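Local coordinates for protein trimethylamine-N-oxide reductase (Haemophilus influenzae, PDB 7L5I) that probably reduces trimethylamine N-oxide or related oxides at a molybdenum centre carried by two molybdopterin guanine dinucleotides, at residues 192-197 with 609-614; 361-366 with 648-653; 440-445 with 780-785; 512-517 with 525-530. All coordinates share one frame; numbering follows the deposited sequence.

Contact 1 (192-197 with 609-614); sequences VYEQQT and WVRYGE. With EPE (4-(2-hydroxyethyl)-1-piperazine ethanesulfonic acid), chain C.
Trp609 turns the benzene edge of its indole to the 192-197 loop, where CZ3 lies 3.4 Å from Gln195 O and equally near Gln196 O, both close to the ring plane. The ring reaches them because CG stands anti to the backbone N (chi1 -172°). A buffer molecule, probably from the crystallisation liquor, lays C3 of its piperazine over one face of the indole, while Arg611 N lies above the opposite face. Val610 meets Thr197 OG1 mainly through its CA, with CG1 a little farther off. That hydroxyl is more firmly engaged by the next residue, accepting Arg611 N at 2.9 Å. The Arg611 side chain then runs out extended as far as NE, where the guanidinium turns aside among several acceptors. NH2 makes a salt bridge with Glu194 OE2 at 2.8 Å, arriving on the anti side of the carboxylate and somewhat out of its plane; Glu191 offers the same nitrogen a second carboxylate. NH1 gives a weak bond to Gln195 O (2.9 Å) and a straighter one to sulfonate O2S of the buffer (2.8 Å, 168° at the hydrogen). Gln195 N holds sulfonate O1S at 3.0 Å, so both segments grip the same anion. Beyond Arg611 the chain folds back: Gly613 N bonds Val610 O at 3.1 Å, and Tyr612, with positive phi, occupies the third position of the turn and the N-cap of helix 613-617. The whole is a type II beta turn leading into a helix, its arginine pinned to a distant loop beside a surface site that has captured a sulfonate.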
# COMPACT_ATOMS: atom_id res chain seq x y z
N VAL A 192 4.77 2.25 12.17
CA VAL A 192 4.71 1.39 10.99
C VAL A 192 5.76 1.73 9.94
O VAL A 192 6.07 0.86 9.10
CB VAL A 192 3.30 1.46 10.35
CG1 VAL A 192 2.29 0.78 11.28
CG2 VAL A 192 2.88 2.89 10.04
N TYR A 193 6.30 2.94 9.94
CA TYR A 193 7.26 3.37 8.93
C TYR A 193 8.63 3.69 9.53
O TYR A 193 9.37 4.57 9.06
CB TYR A 193 6.76 4.60 8.16
CG TYR A 193 5.43 4.39 7.48
CD1 TYR A 193 5.11 3.18 6.87
CD2 TYR A 193 4.49 5.41 7.44
CE1 TYR A 193 3.88 2.99 6.25
CE2 TYR A 193 3.25 5.23 6.81
CZ TYR A 193 2.95 4.03 6.23
OH TYR A 193 1.73 3.86 5.61
N GLU A 194 9.03 2.93 10.54
CA GLU A 194 10.26 3.14 11.29
C GLU A 194 11.12 1.90 11.26
O GLU A 194 10.65 0.78 11.05
CB GLU A 194 9.90 3.62 12.71
CG GLU A 194 9.19 5.00 12.61
CD GLU A 194 8.80 5.65 13.91
OE1 GLU A 194 8.76 6.91 13.95
OE2 GLU A 194 8.51 4.95 14.89
N GLN A 195 12.43 2.10 11.45
CA GLN A 195 13.35 0.97 11.39
C GLN A 195 13.06 -0.04 12.50
O GLN A 195 12.67 0.33 13.62
CB GLN A 195 14.80 1.48 11.48
CG GLN A 195 15.86 0.40 11.52
CD GLN A 195 15.93 -0.46 10.27
OE1 GLN A 195 15.01 -1.20 9.97
NE2 GLN A 195 17.03 -0.34 9.53
N GLN A 196 13.24 -1.31 12.18
CA GLN A 196 12.95 -2.43 13.05
C GLN A 196 14.22 -2.93 13.72
O GLN A 196 15.34 -2.64 13.29
CB GLN A 196 12.31 -3.58 12.26
CG GLN A 196 11.22 -3.18 11.31
CD GLN A 196 9.95 -2.92 12.04
OE1 GLN A 196 9.19 -3.86 12.34
NE2 GLN A 196 9.72 -1.67 12.40
N THR A 197 14.04 -3.72 14.78
CA THR A 197 15.16 -4.45 15.33
C THR A 197 15.95 -5.12 14.22
O THR A 197 15.38 -5.72 13.30
CB THR A 197 14.68 -5.49 16.33
OG1 THR A 197 14.24 -4.80 17.51
CG2 THR A 197 15.83 -6.45 16.68
N TRP A 609 21.33 -3.20 16.55
CA TRP A 609 20.32 -2.30 17.09
C TRP A 609 19.02 -3.03 17.41
O TRP A 609 18.49 -3.80 16.60
CB TRP A 609 20.04 -1.16 16.11
CG TRP A 609 19.15 -0.12 16.71
CD1 TRP A 609 19.47 0.78 17.69
CD2 TRP A 609 17.78 0.11 16.39
NE1 TRP A 609 18.37 1.56 17.99
CE2 TRP A 609 17.32 1.17 17.20
CE3 TRP A 609 16.89 -0.48 15.49
CZ2 TRP A 609 16.02 1.64 17.14
CZ3 TRP A 609 15.59 0.02 15.43
CH2 TRP A 609 15.18 1.07 16.23
N VAL A 610 18.50 -2.76 18.61
CA VAL A 610 17.26 -3.35 19.10
C VAL A 610 16.25 -2.22 19.33
O VAL A 610 16.49 -1.30 20.11
CB VAL A 610 17.50 -4.17 20.38
CG1 VAL A 610 16.18 -4.68 20.97
CG2 VAL A 610 18.46 -5.32 20.11
N ARG A 611 15.11 -2.31 18.65
CA ARG A 611 14.06 -1.33 18.83
C ARG A 611 13.52 -1.40 20.25
O ARG A 611 13.32 -2.48 20.81
CB ARG A 611 12.98 -1.58 17.78
CG ARG A 611 11.99 -0.43 17.62
CD ARG A 611 11.09 -0.56 16.37
NE ARG A 611 10.11 0.53 16.45
CZ ARG A 611 10.34 1.78 16.11
NH1 ARG A 611 11.52 2.14 15.56
NH2 ARG A 611 9.41 2.71 16.28
N TYR A 612 13.30 -0.24 20.86
CA TYR A 612 12.82 -0.12 22.24
C TYR A 612 13.84 -0.62 23.25
O TYR A 612 13.52 -0.80 24.43
CB TYR A 612 11.45 -0.80 22.44
CG TYR A 612 10.36 -0.02 21.72
CD1 TYR A 612 10.07 1.28 22.10
CD2 TYR A 612 9.70 -0.54 20.62
CE1 TYR A 612 9.16 2.04 21.44
CE2 TYR A 612 8.76 0.25 19.93
CZ TYR A 612 8.50 1.53 20.36
OH TYR A 612 7.59 2.36 19.74
N GLY A 613 15.09 -0.81 22.83
CA GLY A 613 16.12 -1.21 23.76
C GLY A 613 16.39 -0.16 24.83
O GLY A 613 16.62 -0.49 25.99
N GLU A 614 16.37 1.12 24.44
CA GLU A 614 16.62 2.16 25.43
C GLU A 614 15.44 2.31 26.38
O GLU A 614 15.63 2.51 27.59
CB GLU A 614 16.92 3.47 24.73
CG GLU A 614 18.26 3.44 23.99
CD GLU A 614 19.39 2.79 24.79
OE1 GLU A 614 19.97 1.79 24.30
OE2 GLU A 614 19.70 3.25 25.92
N1 EPE C . 17.25 4.85 14.61
C2 EPE C . 17.71 3.47 14.34
C3 EPE C . 18.93 3.21 15.21
N4 EPE C . 19.98 4.20 15.01
C5 EPE C . 19.56 5.59 15.05
C6 EPE C . 18.28 5.84 14.24
C7 EPE C . 21.31 3.92 15.55
C8 EPE C . 21.90 2.55 15.18
O8 EPE C . 21.94 2.38 13.77
C9 EPE C . 16.09 5.14 13.77
C10 EPE C . 14.88 4.85 14.63
S EPE C . 13.33 5.31 13.83
O1S EPE C . 13.29 4.80 12.43
O2S EPE C . 12.32 4.73 14.70
O3S EPE C . 13.18 6.76 13.83

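Contact 2 (361-366 with 648-653); sequences THWMLV and GHPSWM
Trp363 and Pro650 meet through a CH-pi contact: Pro650 CG stands 3.7 Å from the centroid of the five-membered ring and only 9° off its normal, squarely over the face. Neighbouring Pro650 CD continues the cover toward the ring fusion, 3.7 Å from Trp363 CE2, and the backbone carbonyl carbon of His649 lies over the same face nearer the rim. Trp363 is placed for this by its first torsion, which sets its CG opposite its own backbone N (chi1 -164°) and swings the indole out from the helix and under the loop. A second apolar contact adds to this one, with Met364 SD 3.9 Å from Pro650 CB, so the proline rests across two successive helix residues. At the indole edge a backbone oxygen packs against carbon: Gly648 O lies near the ring plane, 3.3 Å from Trp363 CZ2. The indole nitrogen looks elsewhere, donating to Glu632 O. Within the loop, His649 ND1 donates to Pro650 O at 2.7 Å, coming from well above the carbonyl plane; this ties the imidazole back to its own chain. The contact lies buried where helix 359-372 receives the loop between helix 636-641 and strand 668-671. Helix 179-187 packs on Trp363 through Ile182 and Val186, and helix 271-284 packs on Met364 through Met275 and Leu276.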
# COMPACT_ATOMS: atom_id res chain seq x y z
N THR A 361 -6.42 -4.28 15.70
CA THR A 361 -5.54 -5.42 15.47
C THR A 361 -4.11 -5.16 15.93
O THR A 361 -3.54 -5.94 16.69
CB THR A 361 -5.61 -5.83 13.99
OG1 THR A 361 -5.17 -4.73 13.17
CG2 THR A 361 -7.00 -6.18 13.59
N HIS A 362 -3.49 -4.05 15.52
CA HIS A 362 -2.14 -3.81 15.97
C HIS A 362 -2.10 -3.29 17.40
O HIS A 362 -1.09 -3.51 18.09
CB HIS A 362 -1.43 -2.88 14.99
CG HIS A 362 -1.22 -3.52 13.67
ND1 HIS A 362 -2.03 -3.27 12.58
CD2 HIS A 362 -0.38 -4.52 13.29
CE1 HIS A 362 -1.65 -4.03 11.57
NE2 HIS A 362 -0.65 -4.79 11.97
N TRP A 363 -3.17 -2.67 17.88
CA TRP A 363 -3.25 -2.33 19.29
C TRP A 363 -3.18 -3.59 20.13
O TRP A 363 -2.41 -3.67 21.10
CB TRP A 363 -4.54 -1.57 19.56
CG TRP A 363 -4.61 -0.84 20.85
CD1 TRP A 363 -3.67 -0.79 21.83
CD2 TRP A 363 -5.69 -0.03 21.30
NE1 TRP A 363 -4.09 0.01 22.86
CE2 TRP A 363 -5.33 0.50 22.55
CE3 TRP A 363 -6.92 0.32 20.74
CZ2 TRP A 363 -6.17 1.35 23.28
CZ3 TRP A 363 -7.75 1.18 21.45
CH2 TRP A 363 -7.37 1.68 22.70
N MET A 364 -3.97 -4.60 19.76
CA MET A 364 -3.96 -5.86 20.48
C MET A 364 -2.66 -6.62 20.26
O MET A 364 -2.18 -7.31 21.17
CB MET A 364 -5.18 -6.71 20.06
CG MET A 364 -5.30 -7.98 20.90
SD MET A 364 -5.58 -7.62 22.66
CE MET A 364 -4.63 -8.96 23.42
N LEU A 365 -2.03 -6.51 19.08
CA LEU A 365 -0.75 -7.17 18.88
C LEU A 365 0.31 -6.61 19.82
O LEU A 365 1.13 -7.36 20.37
CB LEU A 365 -0.29 -7.03 17.43
CG LEU A 365 0.95 -7.84 17.09
CD1 LEU A 365 0.61 -9.30 17.09
CD2 LEU A 365 1.51 -7.45 15.75
N VAL A 366 0.35 -5.28 19.97
CA VAL A 366 1.28 -4.63 20.89
C VAL A 366 0.97 -5.02 22.33
O VAL A 366 1.87 -5.21 23.16
CB VAL A 366 1.25 -3.11 20.69
CG1 VAL A 366 2.01 -2.42 21.80
CG2 VAL A 366 1.83 -2.79 19.36
N GLY A 648 -11.45 2.34 24.91
CA GLY A 648 -10.22 2.77 25.53
C GLY A 648 -9.14 1.72 25.61
O GLY A 648 -7.99 2.06 25.89
N HIS A 649 -9.47 0.46 25.39
CA HIS A 649 -8.50 -0.62 25.32
C HIS A 649 -8.87 -1.48 24.13
O HIS A 649 -10.00 -1.40 23.63
CB HIS A 649 -8.46 -1.46 26.60
CG HIS A 649 -9.76 -2.09 26.95
ND1 HIS A 649 -10.27 -3.18 26.28
CD2 HIS A 649 -10.66 -1.80 27.92
CE1 HIS A 649 -11.43 -3.53 26.81
NE2 HIS A 649 -11.69 -2.70 27.82
N PRO A 650 -7.96 -2.32 23.64
CA PRO A 650 -8.31 -3.18 22.50
C PRO A 650 -9.49 -4.06 22.87
O PRO A 650 -9.59 -4.54 24.00
CB PRO A 650 -7.06 -4.02 22.27
CG PRO A 650 -6.01 -3.42 23.06
CD PRO A 650 -6.60 -2.56 24.13
N SER A 651 -10.38 -4.28 21.90
CA SER A 651 -11.57 -5.10 22.14
C SER A 651 -12.07 -5.70 20.83
O SER A 651 -11.74 -5.23 19.74
CB SER A 651 -12.68 -4.29 22.82
OG SER A 651 -13.37 -3.42 21.93
N TRP A 652 -12.89 -6.74 20.97
CA TRP A 652 -13.53 -7.40 19.84
C TRP A 652 -14.89 -6.79 19.59
O TRP A 652 -15.78 -6.84 20.45
CB TRP A 652 -13.68 -8.89 20.11
CG TRP A 652 -14.54 -9.61 19.10
CD1 TRP A 652 -15.64 -10.36 19.37
CD2 TRP A 652 -14.37 -9.66 17.68
NE1 TRP A 652 -16.16 -10.90 18.22
CE2 TRP A 652 -15.40 -10.48 17.16
CE3 TRP A 652 -13.45 -9.09 16.79
CZ2 TRP A 652 -15.52 -10.76 15.80
CZ3 TRP A 652 -13.57 -9.38 15.45
CH2 TRP A 652 -14.61 -10.20 14.96
N MET A 653 -15.06 -6.24 18.40
CA MET A 653 -16.32 -5.69 17.93
C MET A 653 -16.62 -6.36 16.59
O MET A 653 -15.78 -6.36 15.69
CB MET A 653 -16.25 -4.17 17.79
CG MET A 653 -16.01 -3.45 19.11
SD MET A 653 -15.45 -1.74 18.92
CE MET A 653 -13.74 -2.05 18.42

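Contact 3 (440-445 with 780-785); sequences KKIQYN and LAQGNS
Gln782 reaches across to the backbone of Gln443, joining the loop before strand 790-795 to a small two-stranded antiparallel hairpin, 441-444 with 447-450. The loop belongs to the molybdopterin dinucleotide-binding region and the hairpin to the main molybdopterin oxidoreductase region, so two parts of this large molybdoenzyme meet here. From Gln782 CB, which points toward the hairpin, the side chain leaves with CG anti to the carbonyl carbon (chi1 -60°). CG lies 3.5 Å from Gln443 O and comes up to the edge of the Tyr444 ring, near its plane. A bend at chi2 leaves CD 3.6 Å from Gln443 O and turns the amide toward it. At the tip, NE2 gives its hydrogen to Gln443 O at 2.8 Å, nearly straight, while Ile442 CD1 packs loosely alongside. Pro427 of strand 426-427 also touches this side chain. Farther along the hairpin, Tyr444 brings its ring edge against the loop backbone, its CE1 3.4 Å from Ala781 O, and Asn445 CB lies over the face of the same ring. Asn445 CB also sits 3.3 Å from Leu780 O, and its OD1, bonded to His185 NE2, is 3.5 Å from Leu780 CD1. Helix 179-187 lines this end of the contact, Val181 touching Tyr444, Asn445 and Ala781. The oxygen of Gln443 is approached almost along the C=O axis, at 163°, and it lies within 8° of the Gln782 amide plane.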
# COMPACT_ATOMS: atom_id res chain seq x y z
N LYS A 440 -20.82 17.60 4.29
CA LYS A 440 -21.02 16.54 5.26
C LYS A 440 -19.94 16.59 6.32
O LYS A 440 -18.78 16.93 6.03
CB LYS A 440 -21.01 15.19 4.54
CG LYS A 440 -21.30 13.99 5.40
CD LYS A 440 -21.57 12.80 4.49
CE LYS A 440 -21.42 11.46 5.16
NZ LYS A 440 -22.00 10.44 4.20
N LYS A 441 -20.30 16.27 7.55
CA LYS A 441 -19.34 16.26 8.65
C LYS A 441 -19.13 14.84 9.14
O LYS A 441 -20.08 14.04 9.18
CB LYS A 441 -19.81 17.13 9.81
CG LYS A 441 -20.25 18.51 9.37
CD LYS A 441 -20.18 19.52 10.51
CE LYS A 441 -20.86 20.84 10.14
NZ LYS A 441 -19.90 21.96 9.90
N ILE A 442 -17.89 14.52 9.51
CA ILE A 442 -17.55 13.24 10.10
C ILE A 442 -16.64 13.46 11.30
O ILE A 442 -16.00 14.51 11.45
CB ILE A 442 -16.86 12.28 9.10
CG1 ILE A 442 -15.49 12.84 8.67
CG2 ILE A 442 -17.73 12.04 7.90
CD1 ILE A 442 -14.69 11.86 7.84
N GLN A 443 -16.58 12.45 12.16
CA GLN A 443 -15.66 12.44 13.29
C GLN A 443 -14.36 11.77 12.86
O GLN A 443 -14.38 10.82 12.08
CB GLN A 443 -16.29 11.69 14.47
CG GLN A 443 -17.20 12.56 15.34
CD GLN A 443 -16.40 13.60 16.12
OE1 GLN A 443 -15.38 13.29 16.78
NE2 GLN A 443 -16.82 14.85 16.02
N TYR A 444 -13.24 12.28 13.39
CA TYR A 444 -11.92 11.75 13.03
C TYR A 444 -10.96 12.07 14.17
O TYR A 444 -10.65 13.24 14.43
CB TYR A 444 -11.41 12.35 11.71
CG TYR A 444 -9.93 12.08 11.46
CD1 TYR A 444 -9.49 10.82 11.09
CD2 TYR A 444 -9.00 13.09 11.60
CE1 TYR A 444 -8.14 10.58 10.86
CE2 TYR A 444 -7.65 12.87 11.39
CZ TYR A 444 -7.22 11.61 11.01
OH TYR A 444 -5.86 11.40 10.80
N ASN A 445 -10.49 11.01 14.84
CA ASN A 445 -9.42 11.11 15.83
C ASN A 445 -9.65 12.24 16.82
O ASN A 445 -8.73 12.99 17.15
CB ASN A 445 -8.07 11.26 15.15
CG ASN A 445 -6.90 10.85 16.05
OD1 ASN A 445 -7.09 10.14 17.03
ND2 ASN A 445 -5.70 11.27 15.70
N LEU A 780 -12.10 6.61 14.93
CA LEU A 780 -10.75 7.00 15.34
C LEU A 780 -9.91 7.37 14.13
O LEU A 780 -9.38 8.48 14.03
CB LEU A 780 -10.08 5.88 16.15
CG LEU A 780 -8.73 6.35 16.67
CD1 LEU A 780 -8.92 7.26 17.86
CD2 LEU A 780 -7.85 5.20 17.02
N ALA A 781 -9.75 6.43 13.19
CA ALA A 781 -8.84 6.64 12.07
C ALA A 781 -9.51 6.88 10.74
O ALA A 781 -8.86 7.39 9.82
CB ALA A 781 -7.92 5.42 11.93
N GLN A 782 -10.77 6.45 10.57
CA GLN A 782 -11.45 6.50 9.29
C GLN A 782 -10.58 5.93 8.16
O GLN A 782 -10.52 6.49 7.06
CB GLN A 782 -11.88 7.93 8.97
CG GLN A 782 -12.83 8.52 9.98
CD GLN A 782 -14.27 8.03 9.79
OE1 GLN A 782 -14.54 7.16 8.98
NE2 GLN A 782 -15.20 8.60 10.57
N GLY A 783 -9.93 4.78 8.43
CA GLY A 783 -9.16 4.10 7.41
C GLY A 783 -10.04 3.35 6.43
O GLY A 783 -11.24 3.22 6.62
N ASN A 784 -9.45 2.84 5.35
CA ASN A 784 -10.23 2.06 4.39
C ASN A 784 -10.42 0.63 4.90
O ASN A 784 -9.57 0.09 5.63
CB ASN A 784 -9.59 2.10 2.99
CG ASN A 784 -8.29 1.29 2.88
OD1 ASN A 784 -8.24 0.26 2.20
ND2 ASN A 784 -7.22 1.78 3.52
N SER A 785 -11.55 0.00 4.52
CA SER A 785 -11.99 -1.25 5.16
C SER A 785 -12.36 -2.36 4.17
O SER A 785 -13.40 -3.00 4.30
CB SER A 785 -13.20 -0.96 6.05
OG SER A 785 -12.92 0.04 7.00

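Contact 4 (512-517 with 525-530); sequences DLTMAG and YPMKQV
Thr514 and Tyr525 form a hydrogen-bonded antiparallel pair: Thr514 N donates to Tyr525 O at 3.0 Å, and Tyr525 N answers to Thr514 O at 2.8 Å. Asp512 and Met527 repeat the exchange, Asp512 N meeting Met527 O at 2.8 Å and Met527 N meeting Asp512 O at 2.9 Å. Dense packing belongs to the face carrying these four side chains. Met527 curls back at its end so that SD touches Thr514 CG2 (3.8 Å) and lies near Asp512 CB. Thr514 directs that methyl there because OG1 takes the position anti to the backbone N (chi1 -170°); CG2 also meets Tyr525 CB and the edge of its ring. Where the first strand turns a corner, Ala516 folds over the tyrosine, its CA above one face and its CB 3.5 Å from Tyr525 CZ. The other face is looser across the pair: Leu513 CD2 comes no nearer than 4.3 Å to Pro526 CA, and helix 588-594 fills in through Phe591, which touches both residues. Past Met527 the second segment leaves its partner, and Lys528 and Gln529, partly exposed, stay clear of the first. The carboxylate of Asp512 is well satisfied, OD1 accepting Leu513 N and Leu150 N while OD2 accepts His151 N; its side chain lies about 8 Å from a bound molybdopterin guanine dinucleotide. Together the strands make a beta hairpin, the middle pair of a four-stranded mixed sheet flanked by strands 226-227 and 598-599.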
# COMPACT_ATOMS: atom_id res chain seq x y z
N ASP A 512 17.12 10.18 -13.46
CA ASP A 512 16.70 10.35 -12.06
C ASP A 512 17.67 9.63 -11.13
O ASP A 512 18.70 9.08 -11.55
CB ASP A 512 15.27 9.86 -11.87
CG ASP A 512 14.47 10.70 -10.86
OD1 ASP A 512 15.07 11.30 -9.94
OD2 ASP A 512 13.22 10.72 -10.99
N LEU A 513 17.38 9.71 -9.83
CA LEU A 513 18.14 9.06 -8.77
C LEU A 513 17.15 8.48 -7.77
O LEU A 513 16.07 9.02 -7.58
CB LEU A 513 19.03 10.03 -7.98
CG LEU A 513 20.14 10.76 -8.70
CD1 LEU A 513 20.57 11.94 -7.85
CD2 LEU A 513 21.26 9.79 -8.92
N THR A 514 17.54 7.38 -7.14
CA THR A 514 16.80 6.83 -6.01
C THR A 514 17.78 6.14 -5.07
O THR A 514 19.00 6.20 -5.25
CB THR A 514 15.65 5.90 -6.49
OG1 THR A 514 14.80 5.56 -5.36
CG2 THR A 514 16.19 4.62 -7.11
N MET A 515 17.25 5.57 -3.99
CA MET A 515 18.04 4.86 -3.01
C MET A 515 17.57 3.42 -2.88
O MET A 515 16.38 3.13 -3.10
CB MET A 515 17.93 5.44 -1.58
CG MET A 515 18.09 6.90 -1.40
SD MET A 515 19.79 7.39 -1.18
CE MET A 515 20.57 6.34 0.06
N ALA A 516 18.49 2.55 -2.50
CA ALA A 516 18.16 1.21 -2.04
C ALA A 516 17.53 1.31 -0.67
O ALA A 516 18.14 1.83 0.27
CB ALA A 516 19.41 0.35 -1.99
N GLY A 517 16.29 0.82 -0.55
CA GLY A 517 15.52 1.14 0.62
C GLY A 517 14.54 0.07 1.05
O GLY A 517 14.57 -1.04 0.51
N TYR A 525 21.14 4.60 -6.21
CA TYR A 525 20.88 3.96 -7.49
C TYR A 525 20.71 5.01 -8.58
O TYR A 525 19.81 5.86 -8.47
CB TYR A 525 19.62 3.11 -7.42
CG TYR A 525 19.67 1.80 -6.66
CD1 TYR A 525 20.87 1.19 -6.31
CD2 TYR A 525 18.48 1.15 -6.34
CE1 TYR A 525 20.86 -0.02 -5.63
CE2 TYR A 525 18.48 -0.05 -5.71
CZ TYR A 525 19.66 -0.64 -5.35
OH TYR A 525 19.63 -1.85 -4.69
N PRO A 526 21.50 4.98 -9.64
CA PRO A 526 21.24 5.87 -10.77
C PRO A 526 20.04 5.37 -11.55
O PRO A 526 19.79 4.17 -11.63
CB PRO A 526 22.53 5.76 -11.61
CG PRO A 526 23.00 4.37 -11.35
CD PRO A 526 22.63 4.06 -9.92
N MET A 527 19.29 6.32 -12.13
CA MET A 527 18.18 5.98 -13.03
C MET A 527 18.43 6.67 -14.36
O MET A 527 17.83 7.70 -14.67
CB MET A 527 16.82 6.39 -12.42
CG MET A 527 16.49 5.70 -11.12
SD MET A 527 14.98 6.31 -10.33
CE MET A 527 13.79 5.90 -11.60
N LYS A 528 19.35 6.12 -15.14
CA LYS A 528 19.79 6.77 -16.37
C LYS A 528 18.78 6.51 -17.49
O LYS A 528 18.23 5.42 -17.60
CB LYS A 528 21.18 6.25 -16.77
CG LYS A 528 21.75 6.92 -18.00
CD LYS A 528 23.21 6.50 -18.22
CE LYS A 528 23.73 6.99 -19.56
NZ LYS A 528 23.75 8.47 -19.67
N GLN A 529 18.53 7.53 -18.29
CA GLN A 529 17.59 7.40 -19.40
C GLN A 529 18.03 6.29 -20.33
O GLN A 529 19.19 6.22 -20.72
CB GLN A 529 17.49 8.71 -20.17
CG GLN A 529 16.59 8.68 -21.38
CD GLN A 529 16.62 10.03 -22.10
OE1 GLN A 529 17.67 10.65 -22.20
NE2 GLN A 529 15.49 10.48 -22.59
N VAL A 530 17.09 5.42 -20.70
CA VAL A 530 17.37 4.29 -21.56
C VAL A 530 17.07 4.63 -23.02
O VAL A 530 17.86 4.33 -23.91
CB VAL A 530 16.55 3.07 -21.12
CG1 VAL A 530 16.91 1.91 -22.00
CG2 VAL A 530 16.78 2.74 -19.66

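How the contacts relate
Contacts 1, 2 and 3 interlock along the chain, their segments alternating, whereas the hairpin of contact 4 is local and nested inside the loops that all three close. Contacts 2 and 3 have centres about 18 Å apart, and helix 179-187 packs against residues of contacts 1, 2 and 3. Contact 4 lies on the other side of the chain's centre from contacts 2 and 3, about 41 and 37 Å away between centres. The bound cofactors run between these regions: the side chain of Asp512 in contact 4 is about 8 Å from one dinucleotide, and those of Gln196 in contact 1 and Met364 in contact 2 are each about 12 Å from one.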